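Local coordinates for stress-induced protein 1 (Caenorhabditis elegans, PDB 4YE0), which probably binds unfolding proteins as a small heat shock protein chaperone, the piece here being its alpha-crystallin domain and the C-terminal tail after it, at residues A[31-41]-A[53-63]; A[63-71]-A[81-89]. One frame throughout, in Å; residues are numbered along the deposited sequence.

Contact 1 of 2, residues A[31-41]-A[53-63]; sequences LEGHVLTIEGH and RSFTRQFTLPK. With SO4 (sulfate ion), chain C; SO4 (sulfate ion), chain D.
Leu36 lies alongside Phe59, both side chains pointing the same way, and its CD2 comes 3.5 Å from Phe59 CE1. Ile38 reaches the same ring: its CD1 is 3.7 Å from Phe59 CZ, while the CG2 branch, anti to the backbone N, goes instead to Phe55 CZ at 3.8 Å. One isoleucine thus bridges two aromatic rings. Phe55, with CG between its backbone N and carbonyl carbon (chi1 88°), swings its ring over Gly40, whose N sits above one face toward the rim. Across the sheet from this greasy face, Gln58 packs CG on Val35 CG1 at 3.5 Å, and Glu39 CG rests on Thr56 CG2.

An antiparallel ladder sets this register. Ile38 N gives a nearly straight bond to Arg57 O (2.7 Å, 171° at the hydrogen), Arg57 N returns one to Ile38 O, and the pairs Leu36 with Phe59 and Gly40 with Phe55 repeat the pattern; Leu61 N to His34 O closes the end. Arg57 NH1 holds Gly1 O, while NH2 donates in the guanidinium plane to O1 of a sulfate at 2.8 Å, an ion probably from the crystallisation liquor that Ser51 and Arg53 of the second subunit also bind.

In this hairpin of the alpha-crystallin domain, strand 27-32 flanks strand 35-45, Ile82 and Val15 of the facing sheet meet the apolar side, and strand 49-60 pairs antiparallel with a strand of the second subunit.

Contact 2 of 2, residues A[63-71]-A[81-89]; sequences KDVDLAHIH and TIDAPKTGS
Asp64 extends its carboxylate with CG anti to the backbone N (chi1 -151°), and Lys86, bent at chi2 and chi4, curls its chain across it at about a right angle. Lys86 CB and CG lie against the carboxylate, and NZ ends 3.3 Å from Asp64 OD2, a salt bridge whose hydrogen bond is weak. NZ has firmer partners in Thr9 O and Asn8 OD1, so a leucine in its place would probably leave Asp64 without its charged mate and is likely to lose the NZ bonds to both.

Asp64 O takes two donors from one residue: Thr87 N at 2.7 Å, nearly in line with the carbonyl, and Thr87 OG1 at 3.0 Å, tilted out of its plane. Asp66 N bonds Pro85 O at 2.9 Å. The Asp66 side chain turns back within its own loop, where OD2 accepts from His69 ND1 at 2.7 Å on the syn side; OD2 lies in the imidazole plane, while ND1 approaches 34° out of the carboxylate plane. This His-carboxylate hydrogen bond (172° at the hydrogen) restrains the ring's rotation. His69 CB also lies beside Pro85 CD.

Deeper in, Val65 CG1 touches Ala84 CB at 3.6 Å, and the Ile70 and Ile82 side chains cross, with Ile70 CG1 3.8 Å from Ile82 CG2. His71 and Asp83 exchange two backbone bonds as a hydrogen-bonded antiparallel pair.

The contact thus binds the alpha-crystallin domain's loop between strands 49-60 and 71-74 to strand 79-85 and the type I turn Lys86 to Ser89. Strand 79-85 pairs with outermost strand 71-74 of this chain's sheet on one side and strand 12-18 on the other, while Ile82 faces Leu36 and Ile38 of strand 35-45.

Contact 1 zips two neighbouring strands of one sheet; contact 2 binds the irregular loop 63-71 to strand 79-85 and the turn after it in the other, so they hold different sheets of the same sandwich. Both are partly buried, but contact 1 lies deeper, its centre about 7 Å from the chain centre, against about 11 Å for contact 2. Contact 1 rests on a long regular ladder and aromatic packing, whereas contact 2 uses scattered backbone bonds, a salt bridge and small apolar groups. They share Lys63, and their apolar sides join: Ile82 CD1 lies 3.8 Å from Ile38 CG1, and Leu61 CD2 meets Leu67 CD2 at the same distance. Of the two, contact 1 alone touches the second subunit.

Contact 1 of 2, residues A[31-41]-A[53-63]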
loop_
_atom_site.group_PDB
_atom_site.type_symbol
_atom_site.label_atom_id
_atom_site.label_comp_id
_atom_site.label_asym_id
_atom_site.label_seq_id
_atom_site.Cartn_x
_atom_site.Cartn_y
_atom_site.Cartn_z
ATOM N N LEU A 31 -10.502 10.692 14.626
ATOM C CA LEU A 31 -11.924 10.542 14.866
ATOM C C LEU A 31 -12.630 11.870 14.603
ATOM O O LEU A 31 -12.178 12.924 15.051
ATOM C CB LEU A 31 -12.178 10.118 16.304
ATOM C CG LEU A 31 -13.631 9.899 16.718
ATOM C CD1 LEU A 31 -14.280 8.826 15.858
ATOM C CD2 LEU A 31 -13.681 9.508 18.185
ATOM N N GLU A 32 -13.746 11.796 13.887
ATOM C CA GLU A 32 -14.526 12.967 13.523
ATOM C C GLU A 32 -15.993 12.593 13.671
ATOM O O GLU A 32 -16.544 11.898 12.830
ATOM C CB GLU A 32 -14.188 13.358 12.088
ATOM C CG GLU A 32 -14.447 14.808 11.736
ATOM C CD GLU A 32 -14.100 15.113 10.290
ATOM O OE1 GLU A 32 -14.545 16.160 9.779
ATOM O OE2 GLU A 32 -13.387 14.303 9.659
ATOM N N GLY A 33 -16.614 13.022 14.766
ATOM C CA GLY A 33 -17.921 12.489 15.153
ATOM C C GLY A 33 -17.788 10.993 15.403
ATOM O O GLY A 33 -17.012 10.572 16.261
ATOM N N HIS A 34 -18.520 10.191 14.635
ATOM C CA HIS A 34 -18.424 8.729 14.703
ATOM C C HIS A 34 -17.562 8.148 13.581
ATOM O O HIS A 34 -17.463 6.927 13.443
ATOM C CB HIS A 34 -19.824 8.105 14.647
ATOM C CG HIS A 34 -20.506 8.034 15.976
ATOM N ND1 HIS A 34 -20.482 6.903 16.765
ATOM C CD2 HIS A 34 -21.233 8.951 16.655
ATOM C CE1 HIS A 34 -21.162 7.131 17.876
ATOM N NE2 HIS A 34 -21.629 8.366 17.833
ATOM N N VAL A 35 -16.939 9.013 12.785
ATOM C CA VAL A 35 -16.161 8.563 11.634
ATOM C C VAL A 35 -14.682 8.391 12.001
ATOM O O VAL A 35 -14.006 9.335 12.407
ATOM C CB VAL A 35 -16.341 9.504 10.425
ATOM C CG1 VAL A 35 -15.481 9.053 9.251
ATOM C CG2 VAL A 35 -17.812 9.547 10.019
ATOM N N LEU A 36 -14.206 7.159 11.852
ATOM C CA LEU A 36 -12.841 6.792 12.168
ATOM C C LEU A 36 -12.029 6.644 10.884
ATOM O O LEU A 36 -12.402 5.884 9.987
ATOM C CB LEU A 36 -12.845 5.473 12.944
ATOM C CG LEU A 36 -11.553 5.093 13.657
ATOM C CD1 LEU A 36 -11.252 6.073 14.776
ATOM C CD2 LEU A 36 -11.665 3.682 14.206
ATOM N N THR A 37 -10.922 7.374 10.811
ATOM C CA THR A 37 -10.049 7.404 9.647
ATOM C C THR A 37 -8.644 6.948 10.022
ATOM O O THR A 37 -8.027 7.525 10.914
ATOM C CB THR A 37 -9.971 8.840 9.087
ATOM O OG1 THR A 37 -11.291 9.294 8.760
ATOM C CG2 THR A 37 -9.103 8.899 7.842
ATOM N N ILE A 38 -8.146 5.916 9.342
ATOM C CA ILE A 38 -6.769 5.460 9.510
ATOM C C ILE A 38 -6.004 5.702 8.218
ATOM O O ILE A 38 -6.424 5.249 7.151
ATOM C CB ILE A 38 -6.688 3.960 9.848
ATOM C CG1 ILE A 38 -7.532 3.641 11.086
ATOM C CG2 ILE A 38 -5.237 3.543 10.049
ATOM C CD1 ILE A 38 -8.949 3.216 10.774
ATOM N N GLU A 39 -4.873 6.393 8.330
ATOM C CA GLU A 39 -4.061 6.776 7.180
ATOM C C GLU A 39 -2.607 6.373 7.363
ATOM O O GLU A 39 -2.060 6.466 8.461
ATOM C CB GLU A 39 -4.117 8.292 6.970
ATOM C CG GLU A 39 -5.372 8.772 6.271
ATOM C CD GLU A 39 -5.365 10.268 6.013
ATOM O OE1 GLU A 39 -4.313 10.810 5.612
ATOM O OE2 GLU A 39 -6.422 10.902 6.205
ATOM N N GLY A 40 -1.989 5.948 6.270
ATOM C CA GLY A 40 -0.563 5.660 6.235
ATOM C C GLY A 40 0.057 6.341 5.033
ATOM O O GLY A 40 -0.498 6.285 3.935
ATOM N N HIS A 41 1.188 7.007 5.236
ATOM C CA HIS A 41 1.933 7.599 4.132
ATOM C C HIS A 41 3.424 7.356 4.293
ATOM O O HIS A 41 4.039 7.794 5.269
ATOM C CB HIS A 41 1.654 9.097 4.000
ATOM C CG HIS A 41 2.267 9.710 2.777
ATOM N ND1 HIS A 41 2.836 10.966 2.772
ATOM C CD2 HIS A 41 2.422 9.225 1.523
ATOM C CE1 HIS A 41 3.300 11.233 1.565
ATOM N NE2 HIS A 41 3.061 10.193 0.787
ATOM N N ARG A 53 4.134 5.129 -0.871
ATOM C CA ARG A 53 3.031 4.240 -0.510
ATOM C C ARG A 53 2.032 5.011 0.320
ATOM O O ARG A 53 2.399 5.932 1.043
ATOM C CB ARG A 53 3.515 3.073 0.346
ATOM C CG ARG A 53 4.194 1.950 -0.400
ATOM C CD ARG A 53 4.321 0.730 0.501
ATOM N NE ARG A 53 5.168 0.956 1.671
ATOM C CZ ARG A 53 6.498 1.003 1.643
ATOM N NH1 ARG A 53 7.162 0.870 0.502
ATOM N NH2 ARG A 53 7.181 1.200 2.765
ATOM N N SER A 54 0.776 4.597 0.245
ATOM C CA SER A 54 -0.306 5.305 0.903
ATOM C C SER A 54 -1.498 4.395 1.082
ATOM O O SER A 54 -1.727 3.489 0.276
ATOM C CB SER A 54 -0.739 6.508 0.066
ATOM O OG SER A 54 0.159 7.587 0.212
ATOM N N PHE A 55 -2.256 4.643 2.141
ATOM C CA PHE A 55 -3.592 4.085 2.258
ATOM C C PHE A 55 -4.438 4.955 3.174
ATOM O O PHE A 55 -3.919 5.671 4.034
ATOM C CB PHE A 55 -3.566 2.622 2.732
ATOM C CG PHE A 55 -3.561 2.457 4.227
ATOM C CD1 PHE A 55 -2.364 2.354 4.924
ATOM C CD2 PHE A 55 -4.755 2.384 4.937
ATOM C CE1 PHE A 55 -2.357 2.195 6.300
ATOM C CE2 PHE A 55 -4.753 2.227 6.313
ATOM C CZ PHE A 55 -3.551 2.131 6.996
ATOM N N THR A 56 -5.743 4.903 2.951
ATOM C CA THR A 56 -6.706 5.563 3.807
ATOM C C THR A 56 -7.871 4.606 3.993
ATOM O O THR A 56 -8.467 4.146 3.020
ATOM C CB THR A 56 -7.194 6.886 3.190
ATOM O OG1 THR A 56 -6.066 7.685 2.826
ATOM C CG2 THR A 56 -8.066 7.663 4.179
ATOM N N ARG A 57 -8.168 4.284 5.247
ATOM C CA ARG A 57 -9.289 3.420 5.585
ATOM C C ARG A 57 -10.214 4.217 6.480
ATOM O O ARG A 57 -9.774 4.835 7.448
ATOM C CB ARG A 57 -8.801 2.171 6.314
ATOM C CG ARG A 57 -9.900 1.217 6.766
ATOM C CD ARG A 57 -10.394 0.310 5.650
ATOM N NE ARG A 57 -9.328 -0.510 5.078
ATOM C CZ ARG A 57 -9.504 -1.411 4.114
ATOM N NH1 ARG A 57 -8.466 -2.100 3.656
ATOM N NH2 ARG A 57 -10.709 -1.638 3.604
ATOM N N GLN A 58 -11.497 4.209 6.149
ATOM C CA GLN A 58 -12.469 4.974 6.902
ATOM C C GLN A 58 -13.724 4.157 7.139
ATOM O O GLN A 58 -14.180 3.440 6.252
ATOM C CB GLN A 58 -12.795 6.262 6.153
ATOM C CG GLN A 58 -13.768 7.177 6.867
ATOM C CD GLN A 58 -13.942 8.489 6.132
ATOM O OE1 GLN A 58 -13.037 9.322 6.112
ATOM N NE2 GLN A 58 -15.105 8.677 5.512
ATOM N N PHE A 59 -14.270 4.256 8.346
ATOM C CA PHE A 59 -15.574 3.671 8.641
ATOM C C PHE A 59 -16.292 4.414 9.752
ATOM O O PHE A 59 -15.690 5.184 10.506
ATOM C CB PHE A 59 -15.464 2.178 8.970
ATOM C CG PHE A 59 -14.230 1.813 9.729
ATOM C CD1 PHE A 59 -14.209 1.874 11.111
ATOM C CD2 PHE A 59 -13.087 1.402 9.059
ATOM C CE1 PHE A 59 -13.068 1.536 11.813
ATOM C CE2 PHE A 59 -11.941 1.062 9.754
ATOM C CZ PHE A 59 -11.932 1.131 11.134
ATOM N N THR A 60 -17.597 4.190 9.821
ATOM C CA THR A 60 -18.448 4.847 10.793
ATOM C C THR A 60 -18.683 3.881 11.939
ATOM O O THR A 60 -19.176 2.775 11.732
ATOM C CB THR A 60 -19.794 5.256 10.166
ATOM O OG1 THR A 60 -19.557 6.104 9.034
ATOM C CG2 THR A 60 -20.661 5.997 11.176
ATOM N N LEU A 61 -18.295 4.301 13.139
ATOM C CA LEU A 61 -18.538 3.533 14.354
ATOM C C LEU A 61 -20.029 3.502 14.657
ATOM O O LEU A 61 -20.742 4.465 14.360
ATOM C CB LEU A 61 -17.803 4.168 15.543
ATOM C CG LEU A 61 -16.323 3.849 15.801
ATOM C CD1 LEU A 61 -15.644 3.081 14.676
ATOM C CD2 LEU A 61 -15.560 5.127 16.118
ATOM N N PRO A 62 -20.511 2.389 15.239
ATOM C CA PRO A 62 -21.874 2.348 15.758
ATOM C C PRO A 62 -22.153 3.470 16.757
ATOM O O PRO A 62 -21.226 3.983 17.396
ATOM C CB PRO A 62 -21.945 0.990 16.458
ATOM C CG PRO A 62 -20.950 0.139 15.751
ATOM C CD PRO A 62 -19.882 1.055 15.216
ATOM N N LYS A 63 -23.428 3.830 16.884
ATOM C CA LYS A 63 -23.879 4.867 17.821
ATOM C C LYS A 63 -23.529 4.429 19.246
ATOM O O LYS A 63 -23.205 5.244 20.114
ATOM C CB LYS A 63 -25.397 5.072 17.694
ATOM C CG LYS A 63 -25.914 5.285 16.270
ATOM C CD LYS A 63 -27.419 5.085 16.175
ATOM C CE LYS A 63 -28.182 6.211 16.854
ATOM N NZ LYS A 63 -29.649 6.137 16.591
HETATM S S SO4 C . 10.673 1.498 0.277
HETATM O O1 SO4 C . 11.267 1.763 1.609
HETATM O O2 SO4 C . 9.643 2.519 -0.004
HETATM O O3 SO4 C . 10.054 0.153 0.255
HETATM O O4 SO4 C . 11.729 1.578 -0.759
HETATM S S SO4 D . -10.298 -3.096 0.082
HETATM O O1 SO4 D . -11.131 -3.147 1.302
HETATM O O2 SO4 D . -11.115 -3.481 -1.093
HETATM O O3 SO4 D . -9.156 -4.029 0.223
HETATM O O4 SO4 D . -9.790 -1.721 -0.114
#

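Contact 2 of 2, residues A[63-71]-A[81-89]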
loop_
_atom_site.group_PDB
_atom_site.type_symbol
_atom_site.label_atom_id
_atom_site.label_comp_id
_atom_site.label_asym_id
_atom_site.label_seq_id
_atom_site.Cartn_x
_atom_site.Cartn_y
_atom_site.Cartn_z
ATOM N N LYS A 63 -23.428 3.830 16.884
ATOM C CA LYS A 63 -23.879 4.867 17.821
ATOM C C LYS A 63 -23.529 4.429 19.246
ATOM O O LYS A 63 -23.205 5.244 20.114
ATOM C CB LYS A 63 -25.397 5.072 17.694
ATOM C CG LYS A 63 -25.914 5.285 16.270
ATOM C CD LYS A 63 -27.419 5.085 16.175
ATOM C CE LYS A 63 -28.182 6.211 16.854
ATOM N NZ LYS A 63 -29.649 6.137 16.591
ATOM N N ASP A 64 -23.601 3.116 19.437
ATOM C CA ASP A 64 -23.293 2.401 20.676
ATOM C C ASP A 64 -21.888 2.621 21.281
ATOM O O ASP A 64 -21.696 2.436 22.485
ATOM C CB ASP A 64 -23.463 0.898 20.374
ATOM C CG ASP A 64 -23.864 0.079 21.582
ATOM O OD1 ASP A 64 -23.966 0.626 22.700
ATOM O OD2 ASP A 64 -24.087 -1.138 21.400
ATOM N N VAL A 65 -20.908 2.992 20.459
ATOM C CA VAL A 65 -19.507 2.993 20.901
ATOM C C VAL A 65 -19.196 4.131 21.878
ATOM O O VAL A 65 -19.610 5.275 21.678
ATOM C CB VAL A 65 -18.529 3.046 19.702
ATOM C CG1 VAL A 65 -17.082 3.076 20.181
ATOM C CG2 VAL A 65 -18.748 1.850 18.785
ATOM N N ASP A 66 -18.465 3.802 22.941
ATOM C CA ASP A 66 -18.006 4.795 23.906
ATOM C C ASP A 66 -16.727 5.439 23.371
ATOM O O ASP A 66 -15.628 4.910 23.550
ATOM C CB ASP A 66 -17.768 4.139 25.273
ATOM C CG ASP A 66 -17.268 5.115 26.321
ATOM O OD1 ASP A 66 -17.388 6.344 26.129
ATOM O OD2 ASP A 66 -16.746 4.644 27.351
ATOM N N LEU A 67 -16.883 6.589 22.718
ATOM C CA LEU A 67 -15.785 7.240 21.998
ATOM C C LEU A 67 -14.704 7.810 22.915
ATOM O O LEU A 67 -13.580 8.033 22.479
ATOM C CB LEU A 67 -16.324 8.353 21.089
ATOM C CG LEU A 67 -17.412 7.973 20.077
ATOM C CD1 LEU A 67 -17.814 9.183 19.255
ATOM C CD2 LEU A 67 -16.967 6.854 19.153
ATOM N N ALA A 68 -15.047 8.045 24.178
ATOM C CA ALA A 68 -14.088 8.556 25.163
ATOM C C ALA A 68 -13.003 7.545 25.548
ATOM O O ALA A 68 -11.941 7.937 26.038
ATOM C CB ALA A 68 -14.828 9.015 26.410
ATOM N N HIS A 69 -13.267 6.253 25.336
ATOM C CA HIS A 69 -12.342 5.196 25.748
ATOM C C HIS A 69 -11.881 4.328 24.583
ATOM O O HIS A 69 -11.549 3.152 24.759
ATOM C CB HIS A 69 -12.990 4.339 26.835
ATOM C CG HIS A 69 -13.230 5.081 28.109
ATOM N ND1 HIS A 69 -14.488 5.429 28.547
ATOM C CD2 HIS A 69 -12.365 5.570 29.028
ATOM C CE1 HIS A 69 -14.391 6.085 29.688
ATOM N NE2 HIS A 69 -13.113 6.184 30.002
ATOM N N ILE A 70 -11.853 4.918 23.394
ATOM C CA ILE A 70 -11.301 4.252 22.225
ATOM C C ILE A 70 -9.788 4.145 22.399
ATOM O O ILE A 70 -9.152 5.090 22.873
ATOM C CB ILE A 70 -11.667 5.011 20.932
ATOM C CG1 ILE A 70 -11.374 4.157 19.700
ATOM C CG2 ILE A 70 -10.941 6.347 20.845
ATOM C CD1 ILE A 70 -12.285 4.493 18.536
ATOM N N HIS A 71 -9.222 2.994 22.041
ATOM C CA HIS A 71 -7.798 2.748 22.250
ATOM C C HIS A 71 -7.165 2.126 21.013
ATOM O O HIS A 71 -7.707 1.183 20.436
ATOM C CB HIS A 71 -7.601 1.837 23.465
ATOM C CG HIS A 71 -6.227 1.906 24.055
ATOM N ND1 HIS A 71 -5.270 0.939 23.829
ATOM C CD2 HIS A 71 -5.648 2.828 24.860
ATOM C CE1 HIS A 71 -4.162 1.262 24.472
ATOM N NE2 HIS A 71 -4.364 2.403 25.105
ATOM N N THR A 81 -4.689 -2.683 16.258
ATOM C CA THR A 81 -6.035 -2.934 16.740
ATOM C C THR A 81 -6.587 -1.686 17.415
ATOM O O THR A 81 -5.907 -1.019 18.201
ATOM C CB THR A 81 -6.145 -4.185 17.649
ATOM O OG1 THR A 81 -7.488 -4.302 18.140
ATOM C CG2 THR A 81 -5.202 -4.116 18.818
ATOM N N ILE A 82 -7.821 -1.361 17.051
ATOM C CA ILE A 82 -8.533 -0.246 17.626
ATOM C C ILE A 82 -9.741 -0.838 18.322
ATOM O O ILE A 82 -10.517 -1.559 17.697
ATOM C CB ILE A 82 -8.992 0.745 16.541
ATOM C CG1 ILE A 82 -7.776 1.299 15.788
ATOM C CG2 ILE A 82 -9.804 1.868 17.170
ATOM C CD1 ILE A 82 -8.120 2.072 14.532
ATOM N N ASP A 83 -9.898 -0.552 19.610
ATOM C CA ASP A 83 -11.037 -1.081 20.349
ATOM C C ASP A 83 -11.637 -0.070 21.318
ATOM O O ASP A 83 -10.964 0.866 21.755
ATOM C CB ASP A 83 -10.656 -2.378 21.079
ATOM C CG ASP A 83 -9.853 -2.132 22.345
ATOM O OD1 ASP A 83 -10.183 -2.742 23.384
ATOM O OD2 ASP A 83 -8.897 -1.332 22.310
ATOM N N ALA A 84 -12.913 -0.272 21.633
ATOM C CA ALA A 84 -13.630 0.570 22.585
ATOM C C ALA A 84 -14.791 -0.208 23.206
ATOM O O ALA A 84 -15.374 -1.074 22.553
ATOM C CB ALA A 84 -14.144 1.818 21.887
ATOM N N PRO A 85 -15.125 0.084 24.475
ATOM C CA PRO A 85 -16.352 -0.492 25.032
ATOM C C PRO A 85 -17.603 0.192 24.485
ATOM O O PRO A 85 -17.518 1.296 23.938
ATOM C CB PRO A 85 -16.214 -0.240 26.538
ATOM C CG PRO A 85 -15.266 0.901 26.662
ATOM C CD PRO A 85 -14.340 0.817 25.486
ATOM N N LYS A 86 -18.748 -0.470 24.620
ATOM C CA LYS A 86 -20.025 0.140 24.269
ATOM C C LYS A 86 -20.524 0.999 25.427
ATOM O O LYS A 86 -20.064 0.854 26.561
ATOM C CB LYS A 86 -21.054 -0.932 23.906
ATOM C CG LYS A 86 -20.645 -1.829 22.746
ATOM C CD LYS A 86 -20.228 -1.028 21.519
ATOM C CE LYS A 86 -20.119 -1.893 20.274
ATOM N NZ LYS A 86 -21.446 -2.270 19.707
ATOM N N THR A 87 -21.458 1.901 25.132
ATOM C CA THR A 87 -21.958 2.852 26.125
ATOM C C THR A 87 -22.706 2.181 27.282
ATOM O O THR A 87 -22.558 2.592 28.432
ATOM C CB THR A 87 -22.872 3.922 25.482
ATOM O OG1 THR A 87 -23.753 3.305 24.535
ATOM C CG2 THR A 87 -22.040 4.982 24.768
ATOM N N GLY A 88 -23.493 1.149 26.982
ATOM C CA GLY A 88 -24.302 0.475 28.003
ATOM C C GLY A 88 -23.802 -0.904 28.394
ATOM O O GLY A 88 -24.604 -1.791 28.690
ATOM N N SER A 89 -22.482 -1.084 28.420
ATOM C CA SER A 89 -21.887 -2.401 28.660
ATOM C C SER A 89 -21.883 -2.794 30.143
ATOM O O SER A 89 -22.152 -3.952 30.474
ATOM C CB SER A 89 -20.467 -2.465 28.089
ATOM O OG SER A 89 -19.616 -1.525 28.724
#